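Neurotrypsin (Mus musculus, PDB 6H8M) is a secreted serine protease with a role in neuronal plasticity, represented here by its third scavenger receptor cysteine-rich (SRCR) domain, a non-catalytic module. Local coordinates at residues Pro5-Asp10 with Arg18-Val23; Asn24-Thr29 with Lys65-Met70. All blocks are in the same frame, centred on the assembly; numbering follows the deposited sequence.

Contact 1: Pro5-Asp10 with Arg18-Val23; sequences PIRLVD and RVEVFV
L8 and V19 lie side by side on the inner face of an antiparallel beta hairpin, the first two strands of the SRCR domain, with CD2 of L8 4.0 Å from CG2 of V19. Farther along that face CG2 of I6 meets CG1 of V21 at 3.9 Å. Branched aliphatic residues suit this side, which looks toward helix 37-46 and strand 102-105. R7-E20 between these two pairs and V9-R18 beyond L8 are the hydrogen-bonded pairs, with E20 N to R7 O at 2.9 Å. Near one end, CB of P5 rests 3.8 Å from CB of F22.

On the other face, around V9, the side chains are mostly charged. R7 leaves its backbone with CG wedged between N and the carbonyl carbon (chi1 66°), then runs extended, so that NE and NH2 both point in their own plane at OE2 of E20, NH2 at 2.8 Å. V9 packs its CG2 against the carboxylate of E20, whose other oxygen, OE1, accepts from NE and NH2 of R18. The guanidinium of R18, buried and bent at chi3, thus has a carboxylate at two of its edges: beyond E20, its NH1 and NH2 converge end-on upon D10 OD2, NH1 at 3.0 Å.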
ATOM      1  N   PRO A   5      -5.252  -9.359  -5.286  1.00 43.05           N
ATOM      2  CA  PRO A   5      -5.358  -8.289  -6.288  1.00 41.33           C
ATOM      3  C   PRO A   5      -5.031  -6.932  -5.635  1.00 36.21           C
ATOM      4  O   PRO A   5      -5.543  -6.623  -4.518  1.00 39.52           O
ATOM      5  CB  PRO A   5      -6.826  -8.400  -6.771  1.00 43.97           C
ATOM      6  CG  PRO A   5      -7.282  -9.799  -6.299  1.00 45.35           C
ATOM      7  CD  PRO A   5      -6.540 -10.000  -4.992  1.00 43.15           C
ATOM      8  N   ILE A   6      -4.341  -6.056  -6.398  1.00 38.52           N
ATOM      9  CA  ILE A   6      -3.948  -4.734  -5.977  1.00 38.08           C
ATOM     10  C   ILE A   6      -4.119  -3.750  -7.123  1.00 35.17           C
ATOM     11  O   ILE A   6      -4.013  -4.127  -8.367  1.00 39.72           O
ATOM     12  CB  ILE A   6      -2.501  -4.737  -5.430  1.00 39.33           C
ATOM     13  CG1 ILE A   6      -1.472  -5.121  -6.449  1.00 45.15           C
ATOM     14  CG2 ILE A   6      -2.381  -5.639  -4.233  1.00 45.82           C
ATOM     15  CD1 ILE A   6      -0.068  -4.899  -5.924  1.00 48.14           C
ATOM     16  N   ARG A   7      -4.456  -2.517  -6.758  1.00 35.72           N
ATOM     17  CA  ARG A   7      -4.548  -1.424  -7.730  1.00 38.43           C
ATOM     18  C   ARG A   7      -4.128  -0.140  -7.062  1.00 40.34           C
ATOM     19  O   ARG A   7      -4.204  -0.007  -5.879  1.00 37.42           O
ATOM     20  CB  ARG A   7      -5.974  -1.323  -8.295  1.00 39.26           C
ATOM     21  CG  ARG A   7      -7.059  -0.911  -7.312  1.00 40.85           C
ATOM     22  CD  ARG A   7      -8.455  -0.938  -7.912  1.00 46.01           C
ATOM     23  NE  ARG A   7      -9.377  -0.409  -6.906  1.00 48.26           N
ATOM     24  CZ  ARG A   7     -10.673  -0.508  -6.962  1.00 53.22           C
ATOM     25  NH1 ARG A   7     -11.215  -1.144  -7.987  1.00 52.83           N
ATOM     26  NH2 ARG A   7     -11.407   0.041  -6.014  1.00 48.16           N
ATOM     27  N   LEU A   8      -3.707   0.836  -7.868  1.00 34.36           N
ATOM     28  CA  LEU A   8      -3.433   2.183  -7.427  1.00 37.19           C
ATOM     29  C   LEU A   8      -4.533   3.148  -7.934  1.00 41.22           C
ATOM     30  O   LEU A   8      -4.998   2.974  -9.093  1.00 41.53           O
ATOM     31  CB  LEU A   8      -2.089   2.688  -7.979  1.00 37.58           C
ATOM     32  CG  LEU A   8      -0.906   1.799  -7.594  1.00 39.67           C
ATOM     33  CD1 LEU A   8       0.368   2.454  -8.113  1.00 39.76           C
ATOM     34  CD2 LEU A   8      -0.843   1.505  -6.082  1.00 40.60           C
ATOM     35  N   VAL A   9      -5.043   3.994  -7.039  1.00 38.53           N
ATOM     36  CA  VAL A   9      -6.174   4.868  -7.348  1.00 38.40           C
ATOM     37  C   VAL A   9      -5.824   6.319  -7.022  1.00 38.93           C
ATOM     38  O   VAL A   9      -5.094   6.620  -6.088  1.00 40.05           O
ATOM     39  CB  VAL A   9      -7.391   4.416  -6.495  1.00 44.68           C
ATOM     40  CG1 VAL A   9      -8.669   5.196  -6.873  1.00 53.65           C
ATOM     41  CG2 VAL A   9      -7.638   2.920  -6.675  1.00 49.23           C
ATOM     42  N   ASP A  10      -6.346   7.256  -7.842  1.00 41.83           N
ATOM     43  CA  ASP A  10      -6.317   8.690  -7.541  1.00 46.17           C
ATOM     44  C   ASP A  10      -4.926   9.332  -7.698  1.00 46.21           C
ATOM     45  O   ASP A  10      -4.755  10.467  -7.236  1.00 44.80           O
ATOM     46  CB  ASP A  10      -6.878   9.018  -6.159  1.00 42.17           C
ATOM     47  CG  ASP A  10      -8.373   8.922  -6.051  1.00 54.25           C
ATOM     48  OD1 ASP A  10      -9.041   9.047  -7.076  1.00 53.66           O
ATOM     49  OD2 ASP A  10      -8.861   8.761  -4.955  1.00 51.14           O
ATOM     50  N   ARG A  18      -3.166   5.810  -4.244  1.00 32.75           N
ATOM     51  CA  ARG A  18      -3.519   5.122  -2.975  1.00 33.92           C
ATOM     52  C   ARG A  18      -3.619   3.620  -3.272  1.00 33.93           C
ATOM     53  O   ARG A  18      -4.272   3.259  -4.271  1.00 35.34           O
ATOM     54  CB  ARG A  18      -4.848   5.661  -2.438  1.00 35.40           C
ATOM     55  CG  ARG A  18      -5.307   5.008  -1.142  1.00 35.47           C
ATOM     56  CD  ARG A  18      -6.645   5.541  -0.669  1.00 37.72           C
ATOM     57  NE  ARG A  18      -7.708   5.309  -1.637  1.00 37.80           N
ATOM     58  CZ  ARG A  18      -8.036   6.149  -2.612  1.00 40.67           C
ATOM     59  NH1 ARG A  18      -7.380   7.289  -2.752  1.00 39.23           N
ATOM     60  NH2 ARG A  18      -9.017   5.849  -3.442  1.00 42.37           N
ATOM     61  N   VAL A  19      -3.020   2.788  -2.417  1.00 33.65           N
ATOM     62  CA  VAL A  19      -3.025   1.311  -2.584  1.00 33.98           C
ATOM     63  C   VAL A  19      -4.365   0.747  -2.173  1.00 36.82           C
ATOM     64  O   VAL A  19      -4.847   1.064  -1.085  1.00 37.19           O
ATOM     65  CB  VAL A  19      -1.917   0.653  -1.743  1.00 38.17           C
ATOM     66  CG1 VAL A  19      -1.969  -0.848  -2.076  1.00 40.71           C
ATOM     67  CG2 VAL A  19      -0.557   1.246  -2.097  1.00 41.53           C
ATOM     68  N   GLU A  20      -5.032   0.006  -3.087  1.00 35.92           N
ATOM     69  CA  GLU A  20      -6.225  -0.718  -2.731  1.00 38.06           C
ATOM     70  C   GLU A  20      -5.968  -2.206  -2.971  1.00 38.95           C
ATOM     71  O   GLU A  20      -5.301  -2.609  -3.951  1.00 39.67           O
ATOM     72  CB  GLU A  20      -7.457  -0.170  -3.460  1.00 39.84           C
ATOM     73  CG  GLU A  20      -7.717   1.286  -3.013  1.00 41.08           C
ATOM     74  CD  GLU A  20      -9.011   1.957  -3.345  1.00 48.94           C
ATOM     75  OE1 GLU A  20      -9.308   2.994  -2.692  1.00 46.10           O
ATOM     76  OE2 GLU A  20      -9.669   1.426  -4.235  1.00 49.37           O
ATOM     77  N   VAL A  21      -6.540  -3.027  -2.085  1.00 38.19           N
ATOM     78  CA  VAL A  21      -6.347  -4.445  -2.166  1.00 37.85           C
ATOM     79  C   VAL A  21      -7.702  -5.132  -2.042  1.00 38.78           C
ATOM     80  O   VAL A  21      -8.608  -4.614  -1.375  1.00 40.04           O
ATOM     81  CB  VAL A  21      -5.400  -4.942  -1.075  1.00 44.99           C
ATOM     82  CG1 VAL A  21      -4.114  -4.156  -1.084  1.00 55.58           C
ATOM     83  CG2 VAL A  21      -6.042  -4.788   0.298  1.00 50.73           C
ATOM     84  N   PHE A  22      -7.865  -6.266  -2.733  1.00 38.09           N
ATOM     85  CA  PHE A  22      -9.150  -6.929  -2.806  1.00 40.02           C
ATOM     86  C   PHE A  22      -9.099  -8.180  -1.919  1.00 43.47           C
ATOM     87  O   PHE A  22      -8.322  -9.084  -2.168  1.00 40.64           O
ATOM     88  CB  PHE A  22      -9.491  -7.350  -4.236  1.00 42.57           C
ATOM     89  CG  PHE A  22     -10.897  -7.875  -4.395  1.00 46.30           C
ATOM     90  CD1 PHE A  22     -11.939  -6.977  -4.553  1.00 45.24           C
ATOM     91  CD2 PHE A  22     -11.202  -9.238  -4.306  1.00 48.78           C
ATOM     92  CE1 PHE A  22     -13.239  -7.424  -4.691  1.00 48.58           C
ATOM     93  CE2 PHE A  22     -12.516  -9.683  -4.435  1.00 50.09           C
ATOM     94  CZ  PHE A  22     -13.527  -8.779  -4.628  1.00 48.64           C
ATOM     95  N   VAL A  23      -9.891  -8.141  -0.858  1.00 41.86           N
ATOM     96  CA  VAL A  23      -9.866  -9.131   0.251  1.00 46.02           C
ATOM     97  C   VAL A  23     -11.312  -9.321   0.698  1.00 47.79           C
ATOM     98  O   VAL A  23     -12.018  -8.345   0.842  1.00 46.20           O
ATOM     99  CB  VAL A  23      -9.042  -8.586   1.426  1.00 46.51           C
ATOM    100  CG1 VAL A  23      -8.973  -9.562   2.586  1.00 51.59           C
ATOM    101  CG2 VAL A  23      -7.613  -8.272   1.029  1.00 49.54           C
TER

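Contact 2: Asn24-Thr29 with Lys65-Met70; sequences NGQWGT and KGPIHM
H69 sets its CG opposite its own carbonyl carbon (chi1 -76°), and chi2 of -46° turns the imidazole back along strand 26-29, so that NE2 donates to the carbonyl oxygen of Q26 at 2.8 Å. Strands 26-29 and 68-70 meet here as the parallel junction of the mixed SRCR sheet: T29 pairs with I68 through T29 N to P67 O, 2.9 Å, and H69 N to T29 O, 2.8 Å. The axes of the short segments lie at 76° to each other. In the H69 side-chain bond the Q26 oxygen lies close to the ring plane, yet seen from the carbonyl the donor stands well above its plane.

G28 suits the place where the ring crosses the neighbouring strand: CD2 of H69 sits 3.5 Å from G28 N, and a beta carbon on this residue would collide with both that ring atom and P67 O. An alanine in place of H69 would take away the imidazole, and the Q26 carbonyl would probably lose its donor while a gap opened over G28.

P67, with no N-H to satisfy, offers its ring to Q26, whose amide crosses it with NE2 3.7 Å from CD. T29 holds OG1 between its backbone N and carbonyl carbon, beside CG1 of I68; the hydroxyl's hydrogen bond goes to D100 OD1. A water bridges the two segments, donating to W27 O at 2.7 Å and to K65 O at 2.6 Å.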
ATOM      1  N   ASN A  24     -11.742 -10.556   0.973  1.00 47.29           N
ATOM      2  CA  ASN A  24     -13.054 -10.784   1.534  1.00 50.55           C
ATOM      3  C   ASN A  24     -14.152 -10.114   0.707  1.00 51.75           C
ATOM      4  O   ASN A  24     -15.057  -9.515   1.251  1.00 51.61           O
ATOM      5  CB  ASN A  24     -13.056 -10.312   2.994  1.00 50.52           C
ATOM      6  CG  ASN A  24     -12.266 -11.266   3.869  1.00 51.52           C
ATOM      7  OD1 ASN A  24     -12.164 -12.428   3.545  1.00 50.48           O
ATOM      8  ND2 ASN A  24     -11.668 -10.756   4.920  1.00 51.61           N
ATOM      9  N   GLY A  25     -14.030 -10.185  -0.611  1.00 48.40           N
ATOM     10  CA  GLY A  25     -15.079  -9.777  -1.537  1.00 51.61           C
ATOM     11  C   GLY A  25     -15.139  -8.282  -1.746  1.00 51.28           C
ATOM     12  O   GLY A  25     -16.057  -7.817  -2.395  1.00 51.79           O
ATOM     13  N   GLN A  26     -14.222  -7.488  -1.180  1.00 48.60           N
ATOM     14  CA  GLN A  26     -14.287  -6.025  -1.328  1.00 48.46           C
ATOM     15  C   GLN A  26     -12.917  -5.390  -1.542  1.00 45.14           C
ATOM     16  O   GLN A  26     -11.919  -5.802  -0.980  1.00 41.30           O
ATOM     17  CB  GLN A  26     -14.807  -5.294  -0.087  1.00 48.30           C
ATOM     18  CG  GLN A  26     -16.270  -5.567   0.177  1.00 58.32           C
ATOM     19  CD  GLN A  26     -16.712  -4.796   1.395  1.00 63.34           C
ATOM     20  OE1 GLN A  26     -16.718  -5.309   2.506  1.00 66.21           O
ATOM     21  NE2 GLN A  26     -17.009  -3.525   1.197  1.00 66.45           N
ATOM     22  N   TRP A  27     -12.927  -4.287  -2.315  1.00 44.76           N
ATOM     23  CA  TRP A  27     -11.766  -3.427  -2.374  1.00 43.71           C
ATOM     24  C   TRP A  27     -11.650  -2.607  -1.084  1.00 44.92           C
ATOM     25  O   TRP A  27     -12.627  -2.090  -0.597  1.00 44.72           O
ATOM     26  CB  TRP A  27     -11.808  -2.474  -3.584  1.00 44.55           C
ATOM     27  CG  TRP A  27     -11.597  -3.175  -4.881  1.00 42.56           C
ATOM     28  CD1 TRP A  27     -12.546  -3.603  -5.781  1.00 44.48           C
ATOM     29  CD2 TRP A  27     -10.331  -3.614  -5.395  1.00 39.86           C
ATOM     30  NE1 TRP A  27     -11.913  -4.213  -6.838  1.00 44.62           N
ATOM     31  CE2 TRP A  27     -10.574  -4.261  -6.610  1.00 43.60           C
ATOM     32  CE3 TRP A  27      -9.023  -3.553  -4.929  1.00 39.20           C
ATOM     33  CZ2 TRP A  27      -9.546  -4.770  -7.396  1.00 43.79           C
ATOM     34  CZ3 TRP A  27      -8.002  -4.017  -5.713  1.00 37.13           C
ATOM     35  CH2 TRP A  27      -8.271  -4.671  -6.909  1.00 39.90           C
ATOM     36  N   GLY A  28     -10.441  -2.503  -0.529  1.00 38.84           N
ATOM     37  CA  GLY A  28     -10.220  -1.690   0.670  1.00 41.42           C
ATOM     38  C   GLY A  28      -8.796  -1.216   0.752  1.00 40.39           C
ATOM     39  O   GLY A  28      -7.974  -1.514  -0.138  1.00 41.01           O
ATOM     40  N   THR A  29      -8.476  -0.478   1.786  1.00 39.67           N
ATOM     41  CA  THR A  29      -7.197   0.246   1.833  1.00 39.73           C
ATOM     42  C   THR A  29      -6.260  -0.413   2.832  1.00 41.65           C
ATOM     43  O   THR A  29      -6.590  -1.395   3.449  1.00 43.75           O
ATOM     44  CB  THR A  29      -7.457   1.724   2.164  1.00 41.20           C
ATOM     45  OG1 THR A  29      -8.215   1.820   3.376  1.00 42.34           O
ATOM     46  CG2 THR A  29      -8.358   2.321   1.108  1.00 41.25           C
ATOM     47  N   LYS A  65     -12.479   4.583   0.666  1.00 46.09           N
ATOM     48  CA  LYS A  65     -13.723   4.326   1.426  1.00 57.49           C
ATOM     49  C   LYS A  65     -13.839   2.818   1.640  1.00 56.73           C
ATOM     50  O   LYS A  65     -13.057   2.051   1.055  1.00 53.99           O
ATOM     51  CB  LYS A  65     -14.915   4.962   0.727  1.00 60.00           C
ATOM     52  CG  LYS A  65     -15.132   4.587  -0.718  1.00 69.62           C
ATOM     53  CD  LYS A  65     -15.882   5.685  -1.476  1.00 82.90           C
ATOM     54  CE  LYS A  65     -15.816   5.519  -2.984  1.00 86.59           C
ATOM     55  NZ  LYS A  65     -15.944   4.098  -3.404  1.00 81.73           N
ATOM     56  N   GLY A  66     -14.785   2.403   2.480  1.00 58.21           N
ATOM     57  CA  GLY A  66     -14.924   0.945   2.684  1.00 63.02           C
ATOM     58  C   GLY A  66     -13.877   0.417   3.665  1.00 57.83           C
ATOM     59  O   GLY A  66     -13.453   1.165   4.534  1.00 59.05           O
ATOM     60  N   PRO A  67     -13.552  -0.893   3.642  1.00 51.78           N
ATOM     61  CA  PRO A  67     -12.750  -1.492   4.686  1.00 50.10           C
ATOM     62  C   PRO A  67     -11.311  -1.011   4.628  1.00 45.76           C
ATOM     63  O   PRO A  67     -10.809  -0.687   3.538  1.00 48.02           O
ATOM     64  CB  PRO A  67     -12.815  -3.004   4.476  1.00 53.40           C
ATOM     65  CG  PRO A  67     -13.742  -3.207   3.312  1.00 55.83           C
ATOM     66  CD  PRO A  67     -14.052  -1.876   2.677  1.00 51.21           C
ATOM     67  N   ILE A  68     -10.695  -0.989   5.788  1.00 47.38           N
ATOM     68  CA  ILE A  68      -9.240  -0.911   5.884  1.00 47.52           C
ATOM     69  C   ILE A  68      -8.746  -2.320   6.152  1.00 47.60           C
ATOM     70  O   ILE A  68      -9.004  -2.876   7.195  1.00 47.23           O
ATOM     71  CB  ILE A  68      -8.808   0.086   6.951  1.00 49.21           C
ATOM     72  CG1 ILE A  68      -9.445   1.452   6.682  1.00 53.05           C
ATOM     73  CG2 ILE A  68      -7.277   0.157   7.038  1.00 50.46           C
ATOM     74  CD1 ILE A  68      -9.147   2.450   7.787  1.00 55.11           C
ATOM     75  N   HIS A  69      -8.213  -2.959   5.129  1.00 44.30           N
ATOM     76  CA  HIS A  69      -7.986  -4.405   5.162  1.00 46.37           C
ATOM     77  C   HIS A  69      -6.758  -4.761   5.981  1.00 49.34           C
ATOM     78  O   HIS A  69      -6.740  -5.895   6.561  1.00 50.67           O
ATOM     79  CB  HIS A  69      -7.836  -4.981   3.767  1.00 45.36           C
ATOM     80  CG  HIS A  69      -9.102  -5.126   3.037  1.00 46.02           C
ATOM     81  ND1 HIS A  69     -10.201  -5.680   3.628  1.00 46.00           N
ATOM     82  CD2 HIS A  69      -9.421  -4.897   1.739  1.00 41.45           C
ATOM     83  CE1 HIS A  69     -11.174  -5.770   2.751  1.00 45.90           C
ATOM     84  NE2 HIS A  69     -10.714  -5.281   1.545  1.00 44.08           N
ATOM     85  N   MET A  70      -5.720  -3.915   5.970  1.00 48.41           N
ATOM     86  CA  MET A  70      -4.485  -4.281   6.654  1.00 57.44           C
ATOM     87  C   MET A  70      -3.998  -3.038   7.404  1.00 60.58           C
ATOM     88  O   MET A  70      -4.144  -1.904   6.896  1.00 51.29           O
ATOM     89  CB  MET A  70      -3.402  -4.788   5.683  1.00 58.91           C
ATOM     90  CG  MET A  70      -3.917  -5.765   4.653  1.00 62.12           C
ATOM     91  SD  MET A  70      -2.735  -6.154   3.301  1.00 65.69           S
ATOM     92  CE  MET A  70      -3.499  -7.625   2.632  1.00 74.41           C
TER
HETATM   93  O   HOH W   1     -13.038   0.505  -1.060  1.00 72.02           O

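From the N terminus, contact 1 closes first, bringing strand 18-23 back along strand 6-10 after a seven-residue connection. The chain then turns into strand 26-30, and contact 2 closes a much longer loop of 35 residues that includes helix 37-46 and strand 53-56. The two closures follow in series, neither nesting nor crossing. They meet where strands 18-23 and 26-30 adjoin: V21 N probably hydrogen-bonds to G28 O, and the H69 ring packs on the backbone oxygens of V21 and V23. W27 adds a side-chain link, making a cation-pi contact with R7 and an edge-to-face contact with F22. Four strands that adjoin across the mixed sheet, 6-10, 18-23, 26-30 and 68-74, are thereby tied together.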